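Local coordinates for protein probable porin (Pseudomonas aeruginosa, PDB 4FSP) that probably forms a beta-barrel channel in the outer membrane through which small solutes diffuse, as a porin of the OprD family, at residues M34-R39 / I394-L399; E358-S363 / A384-A389. All coordinates share one frame; numbering follows the deposited sequence.

Contact 1: residues M34-R39 / I394-L399; sequences MNRDFR and IDENRL
Ile394, Met34 and Arg36 bury the most surface where residues 34-39 pair with residues 394-399. The two antiparallel strands come from the first and last strands of an OprD-family beta-barrel, so their pairing closes the barrel. Asn35 pairs with Asn397 and Asp37 with Asp395 as hydrogen-bonded pairs, and these four side chains point to one face. Those of Met34, Arg36, Phe38, Ile394, Glu396 and Arg398 point to the opposite one. Ile394 CD1 packs against Arg36 CG at 3.5 Å and also lies over one face of the Arg36 guanidinium. The same methyl makes a CH-pi contact with the Phe38 ring, 4.2 Å from its centroid. Arg36 and Glu396 run side by side, with guanidinium and carboxylate nearly coplanar (10°). Arg36 NE and NH2 both grip Glu396 OE1, at 2.6 and 2.7 Å, in a side-on salt bridge. Arg398 NE binds the other oxygen, Glu396 OE2, from above the carboxylate plane, and Gln308 also donates to OE2. Two arginines thus flank Glu396 and would probably keep it ionised. Met34 runs straight as far as SD, its CG anti to the backbone N (chi1 176°), alongside Arg398. Its SD sits over one guanidinium face, 3.7 Å from Arg398 CZ.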
ATOM      1  N   MET A  34      19.685   0.526  -2.342  1.00 44.61           N
ATOM      2  CA  MET A  34      19.278   0.340  -0.962  1.00 44.33           C
ATOM      3  C   MET A  34      20.482  -0.035  -0.119  1.00 53.88           C
ATOM      4  O   MET A  34      21.255  -0.927  -0.482  1.00 49.15           O
ATOM      5  CB  MET A  34      18.201  -0.740  -0.873  1.00 47.04           C
ATOM      6  CG  MET A  34      17.769  -1.098   0.534  1.00 55.69           C
ATOM      7  SD  MET A  34      16.475  -2.361   0.526  1.00102.16           S
ATOM      8  CE  MET A  34      16.897  -3.295   1.995  1.00 90.15           C
ATOM      9  N   ASN A  35      20.622   0.660   1.007  1.00 54.91           N
ATOM     10  CA  ASN A  35      21.745   0.491   1.915  1.00 62.24           C
ATOM     11  C   ASN A  35      21.250   0.231   3.332  1.00 59.27           C
ATOM     12  O   ASN A  35      20.325   0.891   3.804  1.00 51.38           O
ATOM     13  CB  ASN A  35      22.610   1.746   1.900  1.00 70.28           C
ATOM     14  CG  ASN A  35      24.051   1.443   2.155  1.00 85.76           C
ATOM     15  OD1 ASN A  35      24.421   0.282   2.323  1.00 90.87           O
ATOM     16  ND2 ASN A  35      24.885   2.475   2.173  1.00 94.97           N
ATOM     17  N   ARG A  36      21.874  -0.719   4.017  1.00 61.15           N
ATOM     18  CA  ARG A  36      21.335  -1.179   5.287  1.00 59.21           C
ATOM     19  C   ARG A  36      22.408  -1.545   6.312  1.00 62.20           C
ATOM     20  O   ARG A  36      23.250  -2.407   6.065  1.00 70.88           O
ATOM     21  CB  ARG A  36      20.416  -2.370   5.033  1.00 54.72           C
ATOM     22  CG  ARG A  36      19.192  -2.375   5.903  1.00 48.03           C
ATOM     23  CD  ARG A  36      18.254  -3.507   5.524  1.00 56.33           C
ATOM     24  NE  ARG A  36      16.912  -3.010   5.237  1.00 55.94           N
ATOM     25  CZ  ARG A  36      15.795  -3.688   5.463  1.00 59.57           C
ATOM     26  NH1 ARG A  36      15.851  -4.900   5.990  1.00 66.44           N
ATOM     27  NH2 ARG A  36      14.621  -3.147   5.167  1.00 61.64           N
ATOM     28  N   ASP A  37      22.354  -0.894   7.471  1.00 53.78           N
ATOM     29  CA  ASP A  37      23.359  -1.075   8.523  1.00 60.73           C
ATOM     30  C   ASP A  37      22.689  -1.735   9.732  1.00 56.38           C
ATOM     31  O   ASP A  37      21.741  -1.185  10.291  1.00 53.58           O
ATOM     32  CB  ASP A  37      23.946   0.294   8.901  1.00 71.63           C
ATOM     33  CG  ASP A  37      25.116   0.207   9.879  1.00 90.00           C
ATOM     34  OD1 ASP A  37      25.321  -0.855  10.503  1.00 98.58           O
ATOM     35  OD2 ASP A  37      25.828   1.228  10.041  1.00 93.81           O
ATOM     36  N   PHE A  38      23.175  -2.911  10.127  1.00 63.15           N
ATOM     37  CA  PHE A  38      22.611  -3.646  11.265  1.00 68.38           C
ATOM     38  C   PHE A  38      23.434  -3.474  12.546  1.00 78.87           C
ATOM     39  O   PHE A  38      24.618  -3.805  12.571  1.00 83.33           O
ATOM     40  CB  PHE A  38      22.485  -5.139  10.934  1.00 74.48           C
ATOM     41  CG  PHE A  38      21.190  -5.513  10.258  1.00 74.22           C
ATOM     42  CD1 PHE A  38      20.088  -5.899  11.009  1.00 73.95           C
ATOM     43  CD2 PHE A  38      21.078  -5.497   8.873  1.00 74.81           C
ATOM     44  CE1 PHE A  38      18.892  -6.253  10.394  1.00 71.74           C
ATOM     45  CE2 PHE A  38      19.882  -5.850   8.250  1.00 73.10           C
ATOM     46  CZ  PHE A  38      18.789  -6.225   9.015  1.00 70.80           C
ATOM     47  N   ARG A  39      22.790  -2.964  13.601  1.00 84.41           N
ATOM     48  CA  ARG A  39      23.401  -2.804  14.928  1.00 80.03           C
ATOM     49  C   ARG A  39      24.631  -1.901  14.909  1.00 76.15           C
ATOM     50  O   ARG A  39      25.523  -2.039  15.743  1.00 76.12           O
ATOM     51  CB  ARG A  39      23.751  -4.168  15.540  1.00 84.58           C
ATOM     52  CG  ARG A  39      22.586  -5.161  15.553  1.00 84.62           C
ATOM     53  CD  ARG A  39      23.067  -6.593  15.763  1.00 82.94           C
ATOM     54  NE  ARG A  39      22.961  -7.019  17.156  1.00 89.62           N
ATOM     55  CZ  ARG A  39      23.915  -6.851  18.068  1.00101.45           C
ATOM     56  NH1 ARG A  39      25.058  -6.260  17.741  1.00105.82           N
ATOM     57  NH2 ARG A  39      23.728  -7.274  19.310  1.00104.46           N
ATOM     58  N   ILE A 394      18.535  -0.684  13.204  1.00 48.22           N
ATOM     59  CA  ILE A 394      18.875  -0.514  11.793  1.00 49.64           C
ATOM     60  C   ILE A 394      19.008   0.966  11.386  1.00 47.12           C
ATOM     61  O   ILE A 394      18.323   1.846  11.940  1.00 48.29           O
ATOM     62  CB  ILE A 394      17.805  -1.215  10.904  1.00 58.37           C
ATOM     63  CG1 ILE A 394      18.437  -1.913   9.717  1.00 66.68           C
ATOM     64  CG2 ILE A 394      16.748  -0.240  10.401  1.00 55.17           C
ATOM     65  CD1 ILE A 394      17.404  -2.614   8.879  1.00 77.99           C
ATOM     66  N   ASP A 395      19.909   1.226  10.439  1.00 39.47           N
ATOM     67  CA  ASP A 395      19.948   2.486   9.695  1.00 41.30           C
ATOM     68  C   ASP A 395      19.836   2.118   8.227  1.00 46.70           C
ATOM     69  O   ASP A 395      20.452   1.143   7.775  1.00 48.10           O
ATOM     70  CB  ASP A 395      21.264   3.237   9.906  1.00 43.20           C
ATOM     71  CG  ASP A 395      21.374   3.870  11.282  1.00 54.84           C
ATOM     72  OD1 ASP A 395      20.823   3.308  12.253  1.00 56.96           O
ATOM     73  OD2 ASP A 395      22.017   4.936  11.398  1.00 66.66           O
ATOM     74  N   GLU A 396      19.063   2.890   7.471  1.00 44.33           N
ATOM     75  CA  GLU A 396      18.776   2.501   6.090  1.00 41.29           C
ATOM     76  C   GLU A 396      18.602   3.678   5.138  1.00 37.88           C
ATOM     77  O   GLU A 396      17.987   4.689   5.490  1.00 46.26           O
ATOM     78  CB  GLU A 396      17.519   1.624   6.051  1.00 45.11           C
ATOM     79  CG  GLU A 396      17.126   1.143   4.663  1.00 54.03           C
ATOM     80  CD  GLU A 396      15.772   0.465   4.662  1.00 49.42           C
ATOM     81  OE1 GLU A 396      15.726  -0.745   4.968  1.00 48.13           O
ATOM     82  OE2 GLU A 396      14.753   1.137   4.374  1.00 46.85           O
ATOM     83  N   ASN A 397      19.149   3.536   3.938  1.00 39.15           N
ATOM     84  CA  ASN A 397      18.910   4.491   2.860  1.00 43.54           C
ATOM     85  C   ASN A 397      18.342   3.816   1.631  1.00 41.85           C
ATOM     86  O   ASN A 397      18.802   2.748   1.236  1.00 49.78           O
ATOM     87  CB  ASN A 397      20.203   5.190   2.465  1.00 41.54           C
ATOM     88  CG  ASN A 397      20.621   6.223   3.471  1.00 51.40           C
ATOM     89  OD1 ASN A 397      20.225   7.386   3.389  1.00 57.22           O
ATOM     90  ND2 ASN A 397      21.413   5.805   4.441  1.00 50.47           N
ATOM     91  N   ARG A 398      17.341   4.445   1.026  1.00 37.61           N
ATOM     92  CA  ARG A 398      16.826   4.005  -0.262  1.00 37.08           C
ATOM     93  C   ARG A 398      16.843   5.181  -1.215  1.00 39.84           C
ATOM     94  O   ARG A 398      16.477   6.306  -0.846  1.00 40.52           O
ATOM     95  CB  ARG A 398      15.402   3.473  -0.125  1.00 35.33           C
ATOM     96  CG  ARG A 398      15.314   2.129   0.568  1.00 39.50           C
ATOM     97  CD  ARG A 398      13.886   1.856   0.973  1.00 41.58           C
ATOM     98  NE  ARG A 398      13.737   0.662   1.800  1.00 44.85           N
ATOM     99  CZ  ARG A 398      13.350  -0.520   1.335  1.00 52.84           C
ATOM    100  NH1 ARG A 398      13.088  -0.675   0.042  1.00 52.67           N
ATOM    101  NH2 ARG A 398      13.232  -1.547   2.164  1.00 54.72           N
ATOM    102  N   LEU A 399      17.268   4.902  -2.439  1.00 35.12           N
ATOM    103  CA  LEU A 399      17.456   5.905  -3.478  1.00 43.78           C
ATOM    104  C   LEU A 399      16.720   5.443  -4.716  1.00 47.05           C
ATOM    105  O   LEU A 399      16.835   4.281  -5.125  1.00 50.31           O
ATOM    106  CB  LEU A 399      18.946   6.056  -3.811  1.00 47.86           C
ATOM    107  CG  LEU A 399      19.761   6.954  -2.888  1.00 56.15           C
ATOM    108  CD1 LEU A 399      21.251   6.796  -3.161  1.00 57.38           C
ATOM    109  CD2 LEU A 399      19.331   8.393  -3.087  1.00 56.61           C
TER
HETATM  110  O   HOH W   1      12.788  -0.667   5.077  1.00 43.62           O

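Contact 2: residues E358-S363 / A384-A389; sequences EWERDS and ATYRSA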
ATOM      1  N   GLU A 358      10.495   1.175  21.353  1.00 30.49           N
ATOM      2  CA  GLU A 358      11.172   1.295  20.063  1.00 39.95           C
ATOM      3  C   GLU A 358      10.774   2.613  19.402  1.00 40.08           C
ATOM      4  O   GLU A 358       9.710   3.170  19.700  1.00 36.08           O
ATOM      5  CB  GLU A 358      10.833   0.108  19.146  1.00 35.36           C
ATOM      6  CG  GLU A 358       9.344  -0.009  18.808  1.00 32.02           C
ATOM      7  CD  GLU A 358       9.031  -1.174  17.883  1.00 38.63           C
ATOM      8  OE1 GLU A 358       9.955  -1.944  17.530  1.00 39.07           O
ATOM      9  OE2 GLU A 358       7.853  -1.328  17.493  1.00 43.66           O
ATOM     10  N   TRP A 359      11.631   3.121  18.520  1.00 36.33           N
ATOM     11  CA  TRP A 359      11.304   4.336  17.786  1.00 38.45           C
ATOM     12  C   TRP A 359      11.933   4.351  16.392  1.00 33.26           C
ATOM     13  O   TRP A 359      12.820   3.553  16.088  1.00 35.78           O
ATOM     14  CB  TRP A 359      11.675   5.594  18.599  1.00 40.49           C
ATOM     15  CG  TRP A 359      13.150   5.753  18.892  1.00 42.45           C
ATOM     16  CD1 TRP A 359      13.821   5.319  20.002  1.00 41.70           C
ATOM     17  CD2 TRP A 359      14.128   6.413  18.066  1.00 35.75           C
ATOM     18  NE1 TRP A 359      15.151   5.661  19.913  1.00 39.96           N
ATOM     19  CE2 TRP A 359      15.362   6.330  18.748  1.00 37.78           C
ATOM     20  CE3 TRP A 359      14.070   7.067  16.837  1.00 37.10           C
ATOM     21  CZ2 TRP A 359      16.532   6.882  18.220  1.00 34.87           C
ATOM     22  CZ3 TRP A 359      15.240   7.603  16.315  1.00 36.36           C
ATOM     23  CH2 TRP A 359      16.451   7.507  17.006  1.00 40.24           C
ATOM     24  N   GLU A 360      11.457   5.262  15.546  1.00 29.76           N
ATOM     25  CA  GLU A 360      11.956   5.391  14.184  1.00 29.17           C
ATOM     26  C   GLU A 360      11.822   6.836  13.701  1.00 28.88           C
ATOM     27  O   GLU A 360      10.797   7.487  13.940  1.00 31.09           O
ATOM     28  CB  GLU A 360      11.194   4.440  13.230  1.00 30.36           C
ATOM     29  CG  GLU A 360      11.695   4.494  11.767  1.00 35.08           C
ATOM     30  CD  GLU A 360      11.128   3.386  10.860  1.00 38.87           C
ATOM     31  OE1 GLU A 360      10.731   2.306  11.365  1.00 34.71           O
ATOM     32  OE2 GLU A 360      11.108   3.587   9.620  1.00 31.12           O
ATOM     33  N   ARG A 361      12.855   7.338  13.030  1.00 32.66           N
ATOM     34  CA  ARG A 361      12.776   8.633  12.355  1.00 33.56           C
ATOM     35  C   ARG A 361      13.035   8.433  10.871  1.00 32.87           C
ATOM     36  O   ARG A 361      14.072   7.883  10.480  1.00 30.25           O
ATOM     37  CB  ARG A 361      13.779   9.659  12.943  1.00 33.11           C
ATOM     38  CG  ARG A 361      14.245  10.731  11.930  1.00 35.71           C
ATOM     39  CD  ARG A 361      14.854  11.953  12.587  1.00 66.48           C
ATOM     40  NE  ARG A 361      13.824  12.820  13.155  1.00 89.57           N
ATOM     41  CZ  ARG A 361      13.582  14.069  12.766  1.00 97.18           C
ATOM     42  NH1 ARG A 361      14.306  14.629  11.804  1.00 91.38           N
ATOM     43  NH2 ARG A 361      12.612  14.761  13.352  1.00102.58           N
ATOM     44  N   ASP A 362      12.084   8.855  10.046  1.00 29.37           N
ATOM     45  CA  ASP A 362      12.260   8.787   8.601  1.00 26.56           C
ATOM     46  C   ASP A 362      12.370  10.202   8.087  1.00 39.46           C
ATOM     47  O   ASP A 362      11.718  11.115   8.610  1.00 39.42           O
ATOM     48  CB  ASP A 362      11.062   8.126   7.905  1.00 25.28           C
ATOM     49  CG  ASP A 362      10.859   6.683   8.321  1.00 33.27           C
ATOM     50  OD1 ASP A 362      11.833   6.062   8.804  1.00 31.85           O
ATOM     51  OD2 ASP A 362       9.717   6.177   8.164  1.00 33.79           O
ATOM     52  N   SER A 363      13.200  10.370   7.065  1.00 35.17           N
ATOM     53  CA  SER A 363      13.300  11.615   6.330  1.00 35.75           C
ATOM     54  C   SER A 363      13.247  11.272   4.852  1.00 41.18           C
ATOM     55  O   SER A 363      13.760  10.237   4.417  1.00 45.28           O
ATOM     56  CB  SER A 363      14.605  12.336   6.659  1.00 36.64           C
ATOM     57  OG  SER A 363      14.579  12.834   7.990  1.00 44.97           O
ATOM     58  N   ALA A 384      16.283   6.312   7.003  1.00 39.27           N
ATOM     59  CA  ALA A 384      15.620   5.912   8.238  1.00 31.71           C
ATOM     60  C   ALA A 384      16.575   5.471   9.326  1.00 38.82           C
ATOM     61  O   ALA A 384      17.609   4.855   9.059  1.00 37.31           O
ATOM     62  CB  ALA A 384      14.604   4.820   7.976  1.00 28.58           C
ATOM     63  N   THR A 385      16.189   5.785  10.558  1.00 35.52           N
ATOM     64  CA  THR A 385      16.877   5.318  11.742  1.00 35.07           C
ATOM     65  C   THR A 385      15.868   4.589  12.611  1.00 34.17           C
ATOM     66  O   THR A 385      14.835   5.163  12.986  1.00 33.28           O
ATOM     67  CB  THR A 385      17.429   6.500  12.559  1.00 34.79           C
ATOM     68  OG1 THR A 385      18.399   7.210  11.777  1.00 43.84           O
ATOM     69  CG2 THR A 385      18.074   5.986  13.823  1.00 34.81           C
ATOM     70  N   TYR A 386      16.166   3.332  12.931  1.00 38.37           N
ATOM     71  CA  TYR A 386      15.272   2.504  13.742  1.00 33.91           C
ATOM     72  C   TYR A 386      15.996   1.901  14.935  1.00 37.15           C
ATOM     73  O   TYR A 386      17.008   1.216  14.784  1.00 41.10           O
ATOM     74  CB  TYR A 386      14.658   1.382  12.901  1.00 33.57           C
ATOM     75  CG  TYR A 386      13.901   0.339  13.704  1.00 37.86           C
ATOM     76  CD1 TYR A 386      12.681   0.634  14.283  1.00 34.07           C
ATOM     77  CD2 TYR A 386      14.407  -0.944  13.869  1.00 47.41           C
ATOM     78  CE1 TYR A 386      11.985  -0.312  15.006  1.00 43.67           C
ATOM     79  CE2 TYR A 386      13.709  -1.907  14.592  1.00 41.86           C
ATOM     80  CZ  TYR A 386      12.496  -1.580  15.154  1.00 43.65           C
ATOM     81  OH  TYR A 386      11.781  -2.509  15.881  1.00 39.57           O
ATOM     82  N   ARG A 387      15.449   2.150  16.116  1.00 35.76           N
ATOM     83  CA  ARG A 387      16.001   1.641  17.352  1.00 42.15           C
ATOM     84  C   ARG A 387      14.913   0.864  18.081  1.00 45.16           C
ATOM     85  O   ARG A 387      13.781   1.340  18.207  1.00 46.47           O
ATOM     86  CB  ARG A 387      16.480   2.802  18.232  1.00 45.46           C
ATOM     87  CG  ARG A 387      17.537   3.675  17.585  1.00 44.62           C
ATOM     88  CD  ARG A 387      18.816   2.896  17.334  1.00 42.08           C
ATOM     89  NE  ARG A 387      19.822   3.704  16.652  1.00 47.48           N
ATOM     90  CZ  ARG A 387      20.095   3.626  15.352  1.00 54.13           C
ATOM     91  NH1 ARG A 387      19.435   2.767  14.580  1.00 50.83           N
ATOM     92  NH2 ARG A 387      21.030   4.410  14.826  1.00 50.70           N
ATOM     93  N   SER A 388      15.254  -0.327  18.564  1.00 44.35           N
ATOM     94  CA  SER A 388      14.300  -1.133  19.315  1.00 43.26           C
ATOM     95  C   SER A 388      14.933  -1.841  20.511  1.00 50.74           C
ATOM     96  O   SER A 388      16.113  -2.209  20.472  1.00 54.71           O
ATOM     97  CB  SER A 388      13.620  -2.158  18.393  1.00 32.86           C
ATOM     98  OG  SER A 388      12.700  -2.953  19.126  1.00 46.35           O
ATOM     99  N   ALA A 389      14.148  -2.028  21.572  1.00 49.35           N
ATOM    100  CA  ALA A 389      14.612  -2.794  22.729  1.00 49.09           C
ATOM    101  C   ALA A 389      14.531  -4.300  22.485  1.00 44.82           C
ATOM    102  O   ALA A 389      15.236  -5.067  23.125  1.00 51.01           O
ATOM    103  CB  ALA A 389      13.814  -2.426  23.963  1.00 47.93           C
TER
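Glu358 and Tyr386 meet on the more buried face of an antiparallel beta hairpin in the barrel wall, formed by strands 358-368 and 378-388. Tyr386 OH donates to Glu358 OE1 at 2.5 Å, a short bond on the syn side of the carboxylate but 31° out of its plane. The carboxylate and ring planes are 66° apart, and OE1 lies at the ring edge. Ser388 OG adds a weak bond to the same oxygen. Farther along this face, Asp362 OD1 comes within 3.1 Å of Ala384 CB. The acids here also face the 308-310 loop: Glu360 accepts from the backbone N of Tyr309 and Asn310, and Asp362 from that of Gln308 and from Arg341.

The other face is more exposed. Its loose side is Arg361, which turns its end away from the partner strand; a bound C8E detergent lies about 6 Å from its side chain. Packing is tight where Trp359 meets Arg387 and Thr385. Trp359 has CG between its backbone N and carbonyl carbon (chi1 63°), which lays the indole beside Arg387. Thr385 CG2 touches Trp359 CH2. Arg387 CB makes a CH-pi contact over the five-membered ring, and Arg387 CG reaches Trp359 CZ2 at 3.4 Å.

In the fold
From the N terminus, the chain first lays down strand 24-38, which carries residues 34-39. It then runs through most of the barrel before reaching strand 358-368. A short excursion brings it back along strand 378-388, and contact 2 closes that hairpin across 20 intervening residues. Strand 394-406 follows and lies between strands 378-388 and 24-38, pairing with both. Contact 1 therefore closes a loop of 354 residues, and contact 2 is nested inside it. The centres of the two contacts are about 11 Å apart. A salt bridge from Arg387 to Asp395 also links them. Together they join the hairpin of strands 358-368 and 378-388, through strand 394-406, to the seam where the barrel closes.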